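PDB 6GKE: fucose-specific lectin, which recognises L-fucose as a homodimeric six-bladed beta-propeller lectin, preferring the alpha-1,6-linked core fucose of glycoproteins. Local coordinates for residues A[171-174]-A[175-179]; A[217-221]-A[222-226]; A[79-82]-A[83-87]. The protein carries 1 engineered substitution. All coordinates share one frame; numbering follows the deposited sequence. Where two conformers were deposited one is given.

Interaction 1 (A[171-174]-A[175-179]). With FUC (alpha-L-fucopyranose), chain F.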
loop_
_atom_site.group_PDB
_atom_site.type_symbol
_atom_site.label_atom_id
_atom_site.label_comp_id
_atom_site.label_asym_id
_atom_site.label_seq_id
_atom_site.Cartn_x
_atom_site.Cartn_y
_atom_site.Cartn_z
ATOM N N THR A 171 2.539 -26.859 -10.354
ATOM C CA THR A 171 1.369 -27.426 -11.008
ATOM C C THR A 171 1.551 -28.936 -11.182
ATOM O O THR A 171 2.648 -29.413 -11.475
ATOM C CB THR A 171 1.076 -26.679 -12.317
ATOM O OG1 THR A 171 -0.156 -27.144 -12.870
ATOM C CG2 THR A 171 2.166 -26.814 -13.356
ATOM N N ALA A 172 0.449 -29.672 -11.000
ATOM C CA ALA A 172 0.392 -31.096 -11.300
ATOM C C ALA A 172 -0.093 -31.246 -12.740
ATOM O O ALA A 172 -1.271 -31.052 -13.026
ATOM C CB ALA A 172 -0.518 -31.816 -10.333
ATOM N N ILE A 173 0.833 -31.563 -13.646
ATOM C CA ILE A 173 0.536 -31.597 -15.084
ATOM C C ILE A 173 -0.149 -32.907 -15.480
ATOM O O ILE A 173 -0.627 -33.037 -16.602
ATOM C CB ILE A 173 1.807 -31.347 -15.917
ATOM C CG1 ILE A 173 2.818 -32.494 -15.825
ATOM C CG2 ILE A 173 2.429 -30.007 -15.550
ATOM C CD1 ILE A 173 3.910 -32.421 -16.876
ATOM N N GLY A 174 -0.161 -33.876 -14.567
ATOM C CA GLY A 174 -0.837 -35.140 -14.742
ATOM C C GLY A 174 -0.811 -35.868 -13.411
ATOM O O GLY A 174 -0.243 -35.351 -12.450
ATOM N N PRO A 175 -1.409 -37.069 -13.310
ATOM C CA PRO A 175 -1.424 -37.792 -12.043
ATOM C C PRO A 175 0.001 -38.063 -11.545
ATOM O O PRO A 175 0.769 -38.750 -12.201
ATOM C CB PRO A 175 -2.166 -39.092 -12.381
ATOM C CG PRO A 175 -3.008 -38.739 -13.587
ATOM C CD PRO A 175 -2.161 -37.758 -14.368
ATOM N N GLY A 176 0.353 -37.461 -10.412
ATOM C CA GLY A 176 1.666 -37.645 -9.808
ATOM C C GLY A 176 2.804 -37.106 -10.666
ATOM O O GLY A 176 3.942 -37.513 -10.482
ATOM N N ARG A 177 2.507 -36.167 -11.570
ATOM C CA ARG A 177 3.510 -35.563 -12.450
ATOM C C ARG A 177 3.537 -34.067 -12.148
ATOM O O ARG A 177 2.536 -33.371 -12.362
ATOM C CB ARG A 177 3.191 -35.769 -13.933
ATOM C CG ARG A 177 3.367 -37.193 -14.437
ATOM C CD ARG A 177 3.021 -37.309 -15.911
ATOM N NE ARG A 177 3.951 -36.595 -16.775
ATOM C CZ ARG A 177 3.671 -36.173 -18.003
ATOM N NH1 ARG A 177 2.435 -36.250 -18.465
ATOM N NH2 ARG A 177 4.623 -35.663 -18.762
ATOM N N LEU A 178 4.677 -33.598 -11.629
ATOM C CA LEU A 178 4.765 -32.267 -11.027
ATOM C C LEU A 178 5.768 -31.402 -11.780
ATOM O O LEU A 178 6.820 -31.892 -12.188
ATOM C CB LEU A 178 5.232 -32.383 -9.574
ATOM C CG LEU A 178 4.570 -33.473 -8.739
ATOM C CD1 LEU A 178 5.083 -33.400 -7.311
ATOM C CD2 LEU A 178 3.049 -33.382 -8.778
ATOM N N ARG A 179 5.456 -30.108 -11.900
ATOM C CA ARG A 179 6.388 -29.140 -12.451
ATOM C C ARG A 179 6.411 -27.915 -11.536
ATOM O O ARG A 179 5.363 -27.344 -11.218
ATOM C CB ARG A 179 6.009 -28.737 -13.878
ATOM C CG ARG A 179 6.060 -29.875 -14.891
ATOM C CD ARG A 179 7.461 -30.423 -15.121
ATOM N NE ARG A 179 7.507 -31.461 -16.144
ATOM C CZ ARG A 179 7.328 -32.765 -15.928
ATOM N NH1 ARG A 179 7.043 -33.226 -14.718
ATOM N NH2 ARG A 179 7.440 -33.612 -16.939
HETATM C C1 FUC F . 9.847 -32.313 -19.457
HETATM C C2 FUC F . 10.394 -30.911 -19.241
HETATM C C3 FUC F . 9.632 -29.906 -20.105
HETATM C C4 FUC F . 8.135 -30.012 -19.810
HETATM C C5 FUC F . 7.686 -31.436 -20.109
HETATM C C6 FUC F . 6.205 -31.654 -19.830
HETATM O O1 FUC F . 10.205 -32.705 -20.776
HETATM O O2 FUC F . 11.799 -30.896 -19.533
HETATM O O3 FUC F . 10.147 -28.588 -19.921
HETATM O O4 FUC F . 7.856 -29.747 -18.434
HETATM O O5 FUC F . 8.426 -32.345 -19.281
#

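Interaction 2 (A[217-221]-A[222-226]). Engineered in segment 222-226: Q224 (natural residue Asn). With FUC (alpha-L-fucopyranose), chain G.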
loop_
_atom_site.group_PDB
_atom_site.type_symbol
_atom_site.label_atom_id
_atom_site.label_comp_id
_atom_site.label_asym_id
_atom_site.label_seq_id
_atom_site.Cartn_x
_atom_site.Cartn_y
_atom_site.Cartn_z
ATOM N N ILE A 217 0.042 -22.969 -14.249
ATOM C CA ILE A 217 -1.152 -23.795 -14.396
ATOM C C ILE A 217 -0.885 -24.835 -15.485
ATOM O O ILE A 217 0.043 -24.709 -16.288
ATOM C CB ILE A 217 -2.388 -22.945 -14.752
ATOM C CG1 ILE A 217 -2.177 -22.216 -16.085
ATOM C CG2 ILE A 217 -2.721 -21.991 -13.616
ATOM C CD1 ILE A 217 -3.404 -21.582 -16.681
ATOM N N SER A 218 -1.749 -25.844 -15.546
ATOM C CA SER A 218 -1.645 -26.861 -16.575
ATOM C C SER A 218 -2.995 -27.557 -16.729
ATOM O O SER A 218 -3.818 -27.535 -15.815
ATOM C CB SER A 218 -0.555 -27.859 -16.258
ATOM O OG SER A 218 -0.861 -28.609 -15.091
ATOM N N TRP A 219 -3.192 -28.187 -17.886
ATOM C CA TRP A 219 -4.385 -28.968 -18.133
ATOM C C TRP A 219 -4.136 -29.894 -19.317
ATOM O O TRP A 219 -3.169 -29.741 -20.057
ATOM C CB TRP A 219 -5.609 -28.077 -18.390
ATOM C CG TRP A 219 -5.593 -27.370 -19.713
ATOM C CD1 TRP A 219 -6.243 -27.719 -20.864
ATOM C CD2 TRP A 219 -4.892 -26.149 -20.004
ATOM N NE1 TRP A 219 -5.978 -26.800 -21.847
ATOM C CE2 TRP A 219 -5.153 -25.824 -21.351
ATOM C CE3 TRP A 219 -4.083 -25.288 -19.250
ATOM C CZ2 TRP A 219 -4.607 -24.687 -21.952
ATOM C CZ3 TRP A 219 -3.550 -24.165 -19.843
ATOM C CH2 TRP A 219 -3.819 -23.867 -21.178
ATOM N N GLY A 220 -5.042 -30.848 -19.492
ATOM C CA GLY A 220 -5.112 -31.606 -20.717
ATOM C C GLY A 220 -4.171 -32.797 -20.759
ATOM O O GLY A 220 -3.696 -33.291 -19.737
ATOM N N SER A 221 -3.942 -33.278 -21.985
ATOM C CA SER A 221 -3.294 -34.555 -22.246
ATOM C C SER A 221 -1.869 -34.390 -22.783
ATOM O O SER A 221 -1.062 -35.294 -22.644
ATOM C CB SER A 221 -4.130 -35.375 -23.199
ATOM O OG SER A 221 -4.285 -34.733 -24.463
ATOM N N THR A 222 -1.573 -33.260 -23.424
ATOM C CA THR A 222 -0.243 -33.047 -23.991
ATOM C C THR A 222 0.852 -33.155 -22.924
ATOM O O THR A 222 1.847 -33.834 -23.168
ATOM C CB THR A 222 -0.188 -31.743 -24.793
ATOM O OG1 THR A 222 -1.029 -31.918 -25.933
ATOM C CG2 THR A 222 1.206 -31.390 -25.259
ATOM N N PRO A 223 0.730 -32.497 -21.763
ATOM C CA PRO A 223 -0.279 -31.533 -21.361
ATOM C C PRO A 223 0.090 -30.108 -21.791
ATOM O O PRO A 223 1.229 -29.845 -22.188
ATOM C CB PRO A 223 -0.263 -31.653 -19.831
ATOM C CG PRO A 223 1.193 -31.883 -19.528
ATOM C CD PRO A 223 1.722 -32.682 -20.700
ATOM N N GLN A 224 -0.890 -29.208 -21.699
ATOM C CA GLN A 224 -0.655 -27.784 -21.821
ATOM C C GLN A 224 -0.153 -27.254 -20.474
ATOM O O GLN A 224 -0.711 -27.579 -19.429
ATOM C CB GLN A 224 -1.941 -27.056 -22.210
ATOM C CG GLN A 224 -2.508 -27.477 -23.556
ATOM C CD GLN A 224 -1.640 -27.076 -24.725
ATOM O OE1 GLN A 224 -1.085 -25.980 -24.765
ATOM N NE2 GLN A 224 -1.540 -27.958 -25.707
ATOM N N ILE A 225 0.898 -26.434 -20.521
ATOM C CA ILE A 225 1.407 -25.751 -19.332
ATOM C C ILE A 225 1.481 -24.263 -19.663
ATOM O O ILE A 225 1.869 -23.903 -20.772
ATOM C CB ILE A 225 2.789 -26.269 -18.876
ATOM C CG1 ILE A 225 2.850 -27.797 -18.851
ATOM C CG2 ILE A 225 3.157 -25.666 -17.528
ATOM C CD1 ILE A 225 4.241 -28.356 -18.655
ATOM N N ARG A 226 1.121 -23.413 -18.700
ATOM C CA ARG A 226 1.351 -21.984 -18.827
ATOM C C ARG A 226 2.061 -21.504 -17.562
ATOM O O ARG A 226 1.624 -21.807 -16.452
ATOM C CB ARG A 226 0.047 -21.202 -19.018
ATOM C CG ARG A 226 -0.794 -21.644 -20.208
ATOM C CD ARG A 226 -0.138 -21.375 -21.553
ATOM N NE ARG A 226 -1.001 -21.739 -22.674
ATOM C CZ ARG A 226 -1.015 -22.928 -23.274
ATOM N NH1 ARG A 226 -0.169 -23.880 -22.920
ATOM N NH2 ARG A 226 -1.889 -23.157 -24.240
HETATM C C1 FUC G . -2.516 -20.118 -26.133
HETATM C C2 FUC G . -1.690 -18.963 -25.586
HETATM C C3 FUC G . -2.581 -18.001 -24.800
HETATM C C4 FUC G . -3.370 -18.762 -23.727
HETATM C C5 FUC G . -4.146 -19.881 -24.401
HETATM C C6 FUC G . -4.965 -20.736 -23.443
HETATM O O1 FUC G . -3.410 -19.622 -27.132
HETATM O O2 FUC G . -1.062 -18.282 -26.678
HETATM O O3 FUC G . -1.783 -16.952 -24.254
HETATM O O4 FUC G . -2.512 -19.362 -22.746
HETATM O O5 FUC G . -3.246 -20.755 -25.082
HETATM O O HOH W 1 -2.641 -34.265 -26.676
#

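Interaction 3 (A[79-82]-A[83-87])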
loop_
_atom_site.group_PDB
_atom_site.type_symbol
_atom_site.label_atom_id
_atom_site.label_comp_id
_atom_site.label_asym_id
_atom_site.label_seq_id
_atom_site.Cartn_x
_atom_site.Cartn_y
_atom_site.Cartn_z
ATOM N N TYR A 79 -2.830 -22.071 2.381
ATOM C CA TYR A 79 -1.550 -22.104 3.089
ATOM C C TYR A 79 -1.065 -20.679 3.325
ATOM O O TYR A 79 -1.230 -19.802 2.480
ATOM C CB TYR A 79 -0.531 -22.943 2.306
ATOM C CG TYR A 79 -1.039 -24.352 2.177
ATOM C CD1 TYR A 79 -1.015 -25.191 3.276
ATOM C CD2 TYR A 79 -1.675 -24.803 1.031
ATOM C CE1 TYR A 79 -1.588 -26.449 3.243
ATOM C CE2 TYR A 79 -2.254 -26.062 0.976
ATOM C CZ TYR A 79 -2.225 -26.880 2.092
ATOM O OH TYR A 79 -2.852 -28.094 2.053
ATOM N N CYS A 80 -0.458 -20.486 4.498
ATOM C CA CYS A 80 0.011 -19.190 4.936
ATOM C C CYS A 80 1.058 -19.414 6.025
ATOM O O CYS A 80 1.444 -20.549 6.288
ATOM C CB CYS A 80 -1.158 -18.344 5.426
ATOM S SG CYS A 80 -1.968 -19.031 6.895
ATOM N N VAL A 81 1.518 -18.333 6.654
ATOM C CA VAL A 81 2.499 -18.361 7.701
ATOM C C VAL A 81 1.941 -17.584 8.915
ATOM O O VAL A 81 1.419 -16.485 8.710
ATOM C CB VAL A 81 3.796 -17.764 7.113
ATOM C CG1 VAL A 81 4.901 -17.687 8.143
ATOM C CG2 VAL A 81 4.274 -18.546 5.892
ATOM N N ASN A 82 2.115 -18.093 10.137
ATOM C CA ASN A 82 1.677 -17.369 11.322
ATOM C C ASN A 82 2.772 -16.387 11.767
ATOM O O ASN A 82 3.795 -16.218 11.109
ATOM C CB ASN A 82 1.197 -18.337 12.405
ATOM C CG ASN A 82 2.305 -19.077 13.121
ATOM O OD1 ASN A 82 3.489 -18.807 12.922
ATOM N ND2 ASN A 82 1.923 -20.024 13.965
ATOM N N LYS A 83 2.561 -15.730 12.909
ATOM C CA LYS A 83 3.450 -14.659 13.357
ATOM C C LYS A 83 4.782 -15.203 13.865
ATOM O O LYS A 83 5.710 -14.432 14.065
ATOM C CB LYS A 83 2.781 -13.799 14.426
ATOM C CG LYS A 83 1.828 -12.789 13.818
ATOM C CD LYS A 83 1.050 -12.017 14.830
ATOM C CE LYS A 83 0.065 -11.072 14.181
ATOM N NZ LYS A 83 -0.734 -10.370 15.210
ATOM N N ASP A 84 4.866 -16.527 14.052
ATOM C CA ASP A 84 6.119 -17.201 14.411
ATOM C C ASP A 84 6.763 -17.854 13.178
ATOM O O ASP A 84 7.686 -18.655 13.311
ATOM C CB ASP A 84 5.875 -18.214 15.529
ATOM C CG ASP A 84 5.473 -17.549 16.835
ATOM O OD1 ASP A 84 6.140 -16.575 17.220
ATOM O OD2 ASP A 84 4.480 -17.991 17.437
ATOM N N ASN A 85 6.293 -17.488 11.981
ATOM C CA ASN A 85 6.817 -18.009 10.724
ATOM C C ASN A 85 6.668 -19.534 10.649
ATOM O O ASN A 85 7.504 -20.212 10.065
ATOM C CB ASN A 85 8.254 -17.553 10.475
ATOM C CG ASN A 85 8.284 -16.126 9.984
ATOM O OD1 ASN A 85 7.598 -15.796 9.015
ATOM N ND2 ASN A 85 9.052 -15.278 10.650
ATOM N N ILE A 86 5.569 -20.057 11.195
ATOM C CA ILE A 86 5.253 -21.471 11.072
ATOM C C ILE A 86 4.219 -21.642 9.959
ATOM O O ILE A 86 3.195 -20.963 9.932
ATOM C CB ILE A 86 4.759 -22.053 12.411
ATOM C CG1 ILE A 86 5.807 -21.891 13.515
ATOM C CG2 ILE A 86 4.337 -23.502 12.248
ATOM C CD1 ILE A 86 7.113 -22.595 13.243
ATOM N N LEU A 87 4.513 -22.567 9.045
ATOM C CA LEU A 87 3.635 -22.907 7.937
ATOM C C LEU A 87 2.298 -23.395 8.498
ATOM O O LEU A 87 2.265 -24.297 9.327
ATOM C CB LEU A 87 4.327 -23.983 7.096
ATOM C CG LEU A 87 3.599 -24.420 5.831
ATOM C CD1 LEU A 87 3.373 -23.257 4.872
ATOM C CD2 LEU A 87 4.387 -25.530 5.163
#

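Interaction 1 (A[171-174]-A[175-179])
The carbonyl oxygen of R177 accepts one hydrogen bond, from I173 N (2.8 Å, bent to 133° at the hydrogen), and a CA-H...O contact from A172. Because I173 and G174 both lie opposite R177, the pairing forms a classic beta bulge in the hairpin of strands 168-174 and 177-183, which brings R179 into a fucose site between adjacent propeller blades. The same G174 and R177 begin and end a type II turn, R177 N bonding to G174 O at 3.0 Å. Toward the sugar the I173 chain crosses that of R179. With CG1 between the backbone N and the carbonyl carbon (chi1 68°), I173 sets CD1 over the centre of one face of the R179 guanidinium, 3.6 Å from R179 CZ. Meanwhile R179 NH1 bonds to L178 O at 2.9 Å, within the guanidinium plane. The NE and NH2 side meets fucose: R179 NE reaches FUC O4 at 2.9 Å, and R179 NH2, salt-bridged to D195, also reaches FUC O5 at 2.8 Å. E191, G203 and W245 also bond to this sugar. L178 O and the D195 carboxylate probably fix the guanidinium's rotation, so that NE and NH2 point at the sugar; the positive charge would strengthen those bonds.

Interaction 2 (A[217-221]-A[222-226])
In the hairpin of strands 213-219 and 224-230, which carries the fucose-binding R226, the W219 indole packs across the side chains of Q224 and R226. The Q224 CB sits over the W219 six-membered ring, 3.6 Å from its centroid, as a CH-pi contact. W219 CH2 in turn lies over the centre of one face of the R226 guanidinium, 3.6 Å from R226 CZ, with the two planes 57° apart. The ring gets there because W219 CG takes the place between backbone N and carbonyl carbon (chi1 72°). Q224, an engineered residue, bends at chi2 (-67°) so that its OE1 lies in the guanidinium plane, accepting from R226 NH1 at 2.9 Å and from R226 NH2 at 3.0 Å. R226 NH1 also bonds to I225 O. Along another edge R226 NE donates to FUC O4 at 2.8 Å and R226 NH2 to FUC O5 at 2.9 Å, while E238 and W298 hold the same sugar. At the exposed turn a water joins the hydroxyls of S221 and T222, just ahead of the cis peptide that leads into P223. In this variant one amide oxygen gripped by two nitrogens helps to fix the guanidinium's rotation, leaving NE aimed at O4 and NH2 at the ring oxygen of fucose.

Interaction 3 (A[79-82]-A[83-87])
N82 and I86 lie side by side at the tight end of this turn, where a single amide oxygen organises the backbone. N82 OD1 accepts from I86 N at 3.0 Å and from D84 N at 2.9 Å, the two donors arriving from opposite faces of the amide plane; the second bond makes an Asx turn. The amide is brought inward by placing N82 CG between the backbone N and carbonyl carbon (chi1 75°). N82 ND2 then packs on I86 CB at 3.8 Å. The backbone adds N85 N to N82 O at 2.9 Å, closing a type I turn, and N82 N to I86 O at 3.1 Å. Further into the strand, L87 CD1 rests on C80 O at 3.6 Å. The outer side is looser: K83 and D84 are exposed. N85 marks the boundary, its OD1 bonded to K58 and its ND2 to the carbonyl of G311 of the second subunit, while K83 packs on A310 of that same subunit. With N85 in the left-handed conformation (phi 60°) after the type I turn, the arrangement is that of a 3:5 beta hairpin with a G1 bulge, here joining strands 73-81 and 87-93 of one propeller blade.

How the interactions relate
From the N terminus, interaction 3 comes first, closing the turn between the second and third strands of the sheet 64-99. Interactions 1 and 2 follow, each closing the turn between the first and second strands of its own sheet. The three are in series, so none nests in or crosses another. Interactions 1 and 2, with centres about 9 Å apart, belong to adjoining blades and touch: T171 OG1 and S218 OG, 2.8 Å apart, probably share a hydrogen bond, and I225 of 222-226 helps line the fucose pocket that contains I173 and R179. Interaction 3 lies about 26 Å (centre to centre) from interaction 1, away from these pockets and against the second subunit.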